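Local coordinates for protein putative Phosphoglycerate mutase (Plasmodium falciparum, PDB 3EOZ) that probably acts as a protein serine/threonine phosphatase, through the histidine phosphatase domain of a longer membrane protein, with phosphoglycerate mutase activity also assigned, at residues V71-D76 and Q150-H155; S75-A80 and L102-P107. All coordinates share one frame; numbering follows the deposited sequence.

Contact 1. Residues V71-D76 and Q150-H155; sequences VIYHSD and QLVICH
Tyr73 meets Gln150 with the edge of its ring: Tyr73 CE1 sits 3.6 Å from Gln150 CB, near the ring plane. With CG of Tyr73 anti to its carbonyl carbon (chi1 -64°), the ring runs alongside the Gln150 chain in the same direction, while the Gln150 amide is turned almost square to it. Gln150 CG packs 3.7 Å from Val71 CB, and the bend at chi2 (81°) then swings the amide away, where NE2 bonds to Ser70. Val71 CG1 lies over the middle of one face of the Tyr73 ring, 3.4 Å above the ring plane; Tyr138 adds an edge-to-face ring contact. The backbones are neighbouring parallel strands, 68-74 and 148-154, in the central sheet of the histidine phosphatase α/β fold. Tyr73 is gripped at both ends: its N donates to Leu151 O (2.7 Å) and its O accepts from Ile153 N. On the other face of the sheet, Ile72 divides its branches, CG1 lying alongside Leu151 CD1 and CG2 meeting Ile153 CD1 at 3.8 Å. Beyond the last direct bond, a water takes Ser75 N at 2.9 Å and donates to Ile153 O at 2.6 Å, linking the two segments just past strand 68-74.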
ATOM      1  N   VAL B  71       3.221  18.737  25.710  1.00 50.07           N
ATOM      2  CA  VAL B  71       3.574  17.396  26.215  1.00 48.72           C
ATOM      3  C   VAL B  71       4.206  16.516  25.142  1.00 47.66           C
ATOM      4  O   VAL B  71       3.849  16.586  23.982  1.00 47.64           O
ATOM      5  CB  VAL B  71       2.343  16.642  26.746  1.00 48.86           C
ATOM      6  CG1 VAL B  71       2.776  15.362  27.493  1.00 48.19           C
ATOM      7  CG2 VAL B  71       1.484  17.546  27.631  1.00 49.09           C
ATOM      8  N   ILE B  72       5.151  15.685  25.554  1.00 46.34           N
ATOM      9  CA  ILE B  72       5.706  14.651  24.729  1.00 45.33           C
ATOM     10  C   ILE B  72       5.432  13.346  25.474  1.00 45.15           C
ATOM     11  O   ILE B  72       5.938  13.145  26.578  1.00 45.07           O
ATOM     12  CB  ILE B  72       7.211  14.861  24.525  1.00 45.16           C
ATOM     13  CG1 ILE B  72       7.468  16.177  23.773  1.00 45.43           C
ATOM     14  CG2 ILE B  72       7.814  13.714  23.742  1.00 44.20           C
ATOM     15  CD1 ILE B  72       8.943  16.558  23.677  1.00 44.92           C
ATOM     16  N   TYR B  73       4.619  12.467  24.889  1.00 44.49           N
ATOM     17  CA  TYR B  73       4.268  11.195  25.544  1.00 44.00           C
ATOM     18  C   TYR B  73       5.174  10.064  25.104  1.00 44.93           C
ATOM     19  O   TYR B  73       5.691  10.084  23.988  1.00 45.45           O
ATOM     20  CB  TYR B  73       2.835  10.814  25.229  1.00 43.05           C
ATOM     21  CG  TYR B  73       1.817  11.770  25.759  1.00 39.85           C
ATOM     22  CD1 TYR B  73       1.248  12.740  24.943  1.00 39.03           C
ATOM     23  CD2 TYR B  73       1.412  11.707  27.075  1.00 38.12           C
ATOM     24  CE1 TYR B  73       0.289  13.620  25.419  1.00 36.57           C
ATOM     25  CE2 TYR B  73       0.456  12.577  27.564  1.00 38.97           C
ATOM     26  CZ  TYR B  73      -0.098  13.540  26.733  1.00 37.02           C
ATOM     27  OH  TYR B  73      -1.044  14.392  27.229  1.00 34.27           O
ATOM     28  N   HIS B  74       5.364   9.069  25.965  1.00 45.87           N
ATOM     29  CA  HIS B  74       6.190   7.929  25.603  1.00 46.81           C
ATOM     30  C   HIS B  74       5.901   6.726  26.466  1.00 47.47           C
ATOM     31  O   HIS B  74       5.212   6.817  27.467  1.00 47.74           O
ATOM     32  CB  HIS B  74       7.672   8.298  25.690  1.00 47.15           C
ATOM     33  CG  HIS B  74       8.113   8.666  27.070  1.00 47.80           C
ATOM     34  ND1 HIS B  74       8.477   7.723  28.010  1.00 47.17           N
ATOM     35  CD2 HIS B  74       8.237   9.873  27.675  1.00 46.63           C
ATOM     36  CE1 HIS B  74       8.791   8.334  29.138  1.00 46.33           C
ATOM     37  NE2 HIS B  74       8.658   9.638  28.957  1.00 46.08           N
ATOM     38  N   SER B  75       6.430   5.583  26.058  1.00 48.75           N
ATOM     39  CA  SER B  75       6.240   4.332  26.802  1.00 49.49           C
ATOM     40  C   SER B  75       7.293   4.186  27.921  1.00 50.17           C
ATOM     41  O   SER B  75       8.140   5.049  28.096  1.00 49.61           O
ATOM     42  CB  SER B  75       6.352   3.149  25.843  1.00 49.22           C
ATOM     43  OG  SER B  75       7.716   2.915  25.523  1.00 48.51           O
ATOM     44  N   ASP B  76       7.236   3.069  28.644  1.00 51.54           N
ATOM     45  CA  ASP B  76       8.257   2.716  29.628  1.00 52.75           C
ATOM     46  C   ASP B  76       9.589   2.338  29.007  1.00 54.03           C
ATOM     47  O   ASP B  76      10.595   2.350  29.706  1.00 54.76           O
ATOM     48  CB  ASP B  76       7.814   1.516  30.461  1.00 52.94           C
ATOM     49  CG  ASP B  76       6.677   1.835  31.396  1.00 53.02           C
ATOM     50  OD1 ASP B  76       6.409   3.032  31.608  1.00 55.02           O
ATOM     51  OD2 ASP B  76       6.061   0.884  31.925  1.00 50.90           O
ATOM     52  N   GLN B 150       0.561  18.091  21.265  1.00 49.70           N
ATOM     53  CA  GLN B 150       1.336  17.079  21.984  1.00 48.05           C
ATOM     54  C   GLN B 150       1.922  16.098  20.966  1.00 46.65           C
ATOM     55  O   GLN B 150       1.337  15.870  19.902  1.00 46.47           O
ATOM     56  CB  GLN B 150       0.486  16.301  22.992  1.00 47.96           C
ATOM     57  CG  GLN B 150      -0.186  17.115  24.092  1.00 48.13           C
ATOM     58  CD  GLN B 150      -1.457  17.769  23.645  1.00 48.30           C
ATOM     59  OE1 GLN B 150      -2.312  17.120  23.070  1.00 47.06           O
ATOM     60  NE2 GLN B 150      -1.582  19.085  23.883  1.00 51.17           N
ATOM     61  N   LEU B 151       3.076  15.527  21.307  1.00 44.90           N
ATOM     62  CA  LEU B 151       3.771  14.564  20.471  1.00 43.40           C
ATOM     63  C   LEU B 151       3.665  13.211  21.120  1.00 42.19           C
ATOM     64  O   LEU B 151       4.010  13.049  22.284  1.00 42.00           O
ATOM     65  CB  LEU B 151       5.237  14.939  20.325  1.00 43.34           C
ATOM     66  CG  LEU B 151       5.521  16.291  19.671  1.00 42.95           C
ATOM     67  CD1 LEU B 151       7.012  16.595  19.682  1.00 43.86           C
ATOM     68  CD2 LEU B 151       5.011  16.319  18.264  1.00 43.50           C
ATOM     69  N   VAL B 152       3.157  12.234  20.379  1.00 41.00           N
ATOM     70  CA  VAL B 152       3.018  10.893  20.910  1.00 39.48           C
ATOM     71  C   VAL B 152       4.136  10.079  20.294  1.00 39.33           C
ATOM     72  O   VAL B 152       4.154   9.885  19.096  1.00 39.28           O
ATOM     73  CB  VAL B 152       1.644  10.319  20.572  1.00 38.98           C
ATOM     74  CG1 VAL B 152       1.435   8.987  21.263  1.00 37.44           C
ATOM     75  CG2 VAL B 152       0.579  11.301  20.989  1.00 37.74           C
ATOM     76  N   ILE B 153       5.092   9.639  21.105  1.00 39.38           N
ATOM     77  CA  ILE B 153       6.194   8.824  20.602  1.00 39.82           C
ATOM     78  C   ILE B 153       5.797   7.366  20.696  1.00 40.09           C
ATOM     79  O   ILE B 153       5.276   6.927  21.719  1.00 40.27           O
ATOM     80  CB  ILE B 153       7.507   9.084  21.329  1.00 39.93           C
ATOM     81  CG1 ILE B 153       7.871  10.565  21.193  1.00 39.65           C
ATOM     82  CG2 ILE B 153       8.622   8.214  20.749  1.00 39.46           C
ATOM     83  CD1 ILE B 153       9.221  10.871  21.719  1.00 40.94           C
ATOM     84  N   CYS B 154       6.030   6.630  19.612  1.00 40.14           N
ATOM     85  CA  CYS B 154       5.403   5.317  19.425  1.00 40.52           C
ATOM     86  C   CYS B 154       6.351   4.260  18.893  1.00 40.30           C
ATOM     87  O   CYS B 154       7.137   4.501  17.980  1.00 40.41           O
ATOM     88  CB  CYS B 154       4.251   5.434  18.424  1.00 40.29           C
ATOM     89  SG  CYS B 154       2.796   6.274  19.026  1.00 41.43           S
ATOM     90  N   HIS B 155       6.241   3.072  19.461  1.00 40.54           N
ATOM     91  CA  HIS B 155       6.771   1.874  18.838  1.00 40.95           C
ATOM     92  C   HIS B 155       6.013   1.651  17.530  1.00 40.08           C
ATOM     93  O   HIS B 155       4.839   2.043  17.393  1.00 39.04           O
ATOM     94  CB  HIS B 155       6.580   0.682  19.763  1.00 41.61           C
ATOM     95  CG  HIS B 155       7.306  -0.549  19.319  1.00 46.09           C
ATOM     96  ND1 HIS B 155       6.908  -1.307  18.233  1.00 49.29           N
ATOM     97  CD2 HIS B 155       8.404  -1.163  19.821  1.00 49.31           C
ATOM     98  CE1 HIS B 155       7.727  -2.333  18.089  1.00 49.46           C
ATOM     99  NE2 HIS B 155       8.650  -2.264  19.033  1.00 49.93           N
TER
HETATM  100  O   HOH W   1       6.787   5.436  23.146  1.00 40.05           O

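Contact 2. Residues S75-A80 and L102-P107; sequences SDMIRA and LNEGTP
Asn103 reaches Asp76 with both ends of its amide. Beyond CB, Asn103 CG runs beside the backbone N (chi1 -75°) and comes 4.0 Å from the SE atom of Met77, a selenomethionine whose side chain crosses that of Asn103 at about a right angle. Asn103 OD1 does most of the work: it accepts from Asp76 N at 3.0 Å, the donor tilted 16° from the carbonyl plane, and rests 3.4 Å from Ser75 CB. Asn103 ND2 then makes a weak bond of 3.5 Å to Asp76 OD2, the carboxylate turned steeply against the amide. Residues 75-77 are tied from within by Ser75 OG, which accepts from Met77 N in an ST turn just ahead of helix 78-88, so the loop after strand 95-98 docks on the link between a strand and its helix in the β-α-β part of the histidine phosphatase fold. Further along, Glu104 OE1 forms a salt bridge with Arg79 NH2 at 2.6 Å; Glu104 OE2 lies 2.8 Å from the same nitrogen. Guanidinium and carboxylate stand nearly perpendicular, which leaves a single nitrogen facing both oxygens. Met77 CG packs against Glu104 OE1 at 3.3 Å, and Arg79 NH1 makes a salt bridge to a bound phosphate ion.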
ATOM      1  N   SER B  75       6.430   5.583  26.058  1.00 48.75           N
ATOM      2  CA  SER B  75       6.240   4.332  26.802  1.00 49.49           C
ATOM      3  C   SER B  75       7.293   4.186  27.921  1.00 50.17           C
ATOM      4  O   SER B  75       8.140   5.049  28.096  1.00 49.61           O
ATOM      5  CB  SER B  75       6.352   3.149  25.843  1.00 49.22           C
ATOM      6  OG  SER B  75       7.716   2.915  25.523  1.00 48.51           O
ATOM      7  N   ASP B  76       7.236   3.069  28.644  1.00 51.54           N
ATOM      8  CA  ASP B  76       8.257   2.716  29.628  1.00 52.75           C
ATOM      9  C   ASP B  76       9.589   2.338  29.007  1.00 54.03           C
ATOM     10  O   ASP B  76      10.595   2.350  29.706  1.00 54.76           O
ATOM     11  CB  ASP B  76       7.814   1.516  30.461  1.00 52.94           C
ATOM     12  CG  ASP B  76       6.677   1.835  31.396  1.00 53.02           C
ATOM     13  OD1 ASP B  76       6.409   3.032  31.608  1.00 55.02           O
ATOM     14  OD2 ASP B  76       6.061   0.884  31.925  1.00 50.90           O
HETATM   15  N   MSE B  77       9.610   1.993  27.717  1.00 55.28           N
HETATM   16  CA  MSE B  77      10.815   1.451  27.083  1.00 56.22           C
HETATM   17  C   MSE B  77      11.925   2.469  27.042  1.00 56.05           C
HETATM   18  O   MSE B  77      11.688   3.650  26.738  1.00 55.70           O
HETATM   19  CB  MSE B  77      10.554   1.005  25.651  1.00 57.23           C
HETATM   20  CG  MSE B  77       9.967  -0.375  25.500  1.00 60.72           C
HETATM   21 SE   MSE B  77       8.298  -0.601  26.434  1.00 71.94          SE
HETATM   22  CE  MSE B  77       8.859  -2.002  27.692  1.00 66.01           C
ATOM     23  N   ILE B  78      13.138   1.985  27.301  1.00 55.84           N
ATOM     24  CA  ILE B  78      14.308   2.838  27.421  1.00 56.06           C
ATOM     25  C   ILE B  78      14.501   3.669  26.173  1.00 55.94           C
ATOM     26  O   ILE B  78      14.633   4.880  26.261  1.00 56.12           O
ATOM     27  CB  ILE B  78      15.597   2.019  27.725  1.00 56.43           C
ATOM     28  CG1 ILE B  78      15.363   1.126  28.960  1.00 57.24           C
ATOM     29  CG2 ILE B  78      16.797   2.949  27.915  1.00 55.89           C
ATOM     30  CD1 ILE B  78      16.576   0.914  29.870  1.00 58.51           C
ATOM     31  N   ARG B  79      14.516   3.013  25.017  1.00 56.12           N
ATOM     32  CA  ARG B  79      14.611   3.711  23.700  1.00 56.37           C
ATOM     33  C   ARG B  79      13.513   4.744  23.442  1.00 55.76           C
ATOM     34  O   ARG B  79      13.768   5.773  22.790  1.00 55.28           O
ATOM     35  CB  ARG B  79      14.619   2.712  22.540  1.00 56.63           C
ATOM     36  CG  ARG B  79      13.870   1.480  22.840  1.00 58.20           C
ATOM     37  CD  ARG B  79      13.478   0.682  21.628  1.00 60.32           C
ATOM     38  NE  ARG B  79      12.726  -0.467  22.120  1.00 62.37           N
ATOM     39  CZ  ARG B  79      12.026  -1.303  21.379  1.00 64.12           C
ATOM     40  NH1 ARG B  79      11.966  -1.158  20.059  1.00 66.00           N
ATOM     41  NH2 ARG B  79      11.386  -2.300  21.971  1.00 64.83           N
ATOM     42  N   ALA B  80      12.303   4.459  23.931  1.00 55.32           N
ATOM     43  CA  ALA B  80      11.202   5.426  23.875  1.00 55.07           C
ATOM     44  C   ALA B  80      11.587   6.658  24.676  1.00 54.90           C
ATOM     45  O   ALA B  80      11.638   7.758  24.133  1.00 54.47           O
ATOM     46  CB  ALA B  80       9.907   4.814  24.404  1.00 54.73           C
ATOM     47  N   LEU B 102       1.234   3.000  26.134  1.00 44.28           N
ATOM     48  CA  LEU B 102       2.016   3.043  24.895  1.00 44.34           C
ATOM     49  C   LEU B 102       3.051   1.916  24.764  1.00 45.76           C
ATOM     50  O   LEU B 102       3.750   1.832  23.755  1.00 45.60           O
ATOM     51  CB  LEU B 102       2.751   4.391  24.771  1.00 44.11           C
ATOM     52  CG  LEU B 102       1.950   5.654  24.452  1.00 42.58           C
ATOM     53  CD1 LEU B 102       2.839   6.850  24.535  1.00 40.73           C
ATOM     54  CD2 LEU B 102       1.271   5.589  23.062  1.00 39.36           C
ATOM     55  N   ASN B 103       3.164   1.056  25.772  1.00 47.82           N
ATOM     56  CA  ASN B 103       4.102  -0.073  25.720  1.00 49.46           C
ATOM     57  C   ASN B 103       3.826  -1.010  24.564  1.00 51.40           C
ATOM     58  O   ASN B 103       2.688  -1.429  24.358  1.00 52.08           O
ATOM     59  CB  ASN B 103       4.036  -0.903  26.999  1.00 49.24           C
ATOM     60  CG  ASN B 103       4.723  -0.233  28.179  1.00 49.58           C
ATOM     61  OD1 ASN B 103       5.176   0.915  28.101  1.00 51.61           O
ATOM     62  ND2 ASN B 103       4.805  -0.956  29.280  1.00 47.86           N
ATOM     63  N   GLU B 104       4.885  -1.359  23.839  1.00 53.62           N
ATOM     64  CA  GLU B 104       4.834  -2.321  22.736  1.00 55.34           C
ATOM     65  C   GLU B 104       4.329  -3.687  23.144  1.00 56.41           C
ATOM     66  O   GLU B 104       3.759  -4.408  22.324  1.00 57.09           O
ATOM     67  CB  GLU B 104       6.240  -2.530  22.194  1.00 55.98           C
ATOM     68  CG  GLU B 104       7.134  -3.279  23.188  1.00 58.32           C
ATOM     69  CD  GLU B 104       8.595  -3.010  22.985  1.00 62.16           C
ATOM     70  OE1 GLU B 104       8.938  -1.838  22.689  1.00 64.01           O
ATOM     71  OE2 GLU B 104       9.397  -3.969  23.138  1.00 64.59           O
ATOM     72  N   GLY B 105       4.588  -4.077  24.387  1.00 57.57           N
ATOM     73  CA  GLY B 105       4.197  -5.392  24.863  1.00 58.57           C
ATOM     74  C   GLY B 105       4.875  -6.545  24.128  1.00 59.34           C
ATOM     75  O   GLY B 105       5.820  -6.358  23.350  1.00 59.67           O
ATOM     76  N   THR B 106       4.342  -7.738  24.345  1.00 59.67           N
ATOM     77  CA  THR B 106       5.070  -8.958  24.081  1.00 59.97           C
ATOM     78  C   THR B 106       4.654  -9.665  22.785  1.00 60.14           C
ATOM     79  O   THR B 106       3.463  -9.842  22.507  1.00 60.82           O
ATOM     80  CB  THR B 106       4.893  -9.910  25.284  1.00 60.31           C
ATOM     81  OG1 THR B 106       3.499  -9.974  25.659  1.00 59.85           O
ATOM     82  CG2 THR B 106       5.739  -9.403  26.477  1.00 59.68           C
ATOM     83  N   PRO B 107       5.636 -10.096  21.990  1.00 60.07           N
ATOM     84  CA  PRO B 107       5.274 -10.856  20.808  1.00 59.93           C
ATOM     85  C   PRO B 107       4.841 -12.258  21.232  1.00 59.55           C
ATOM     86  O   PRO B 107       5.396 -12.810  22.185  1.00 59.90           O
ATOM     87  CB  PRO B 107       6.582 -10.908  20.022  1.00 60.10           C
ATOM     88  CG  PRO B 107       7.653 -10.928  21.082  1.00 60.19           C
ATOM     89  CD  PRO B 107       7.074 -10.213  22.301  1.00 60.40           C
TER

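Overall arrangement
Contact 1 and contact 2 share Ser75 and Asp76, and their centres lie 11 Å apart: strand 68-74 ends in the sheet and a short link, residues 75-77, leads into helix 78-88. Leu102 joins the two, its CD1 packing 3.6 Å from His74 C and 3.7 Å from Ile153 O. Just past strand 148-154, His155 CD2 comes 3.0 Å from Glu104 OE1 and 3.6 Å from Arg79 NH1, so His155, Arg79 and Glu104 come together around what may be a single pocket. The phosphate ion probably came from the crystallisation liquor, yet its place beside Arg79 and near His155 is consistent with the phosphate-binding active site expected in this family.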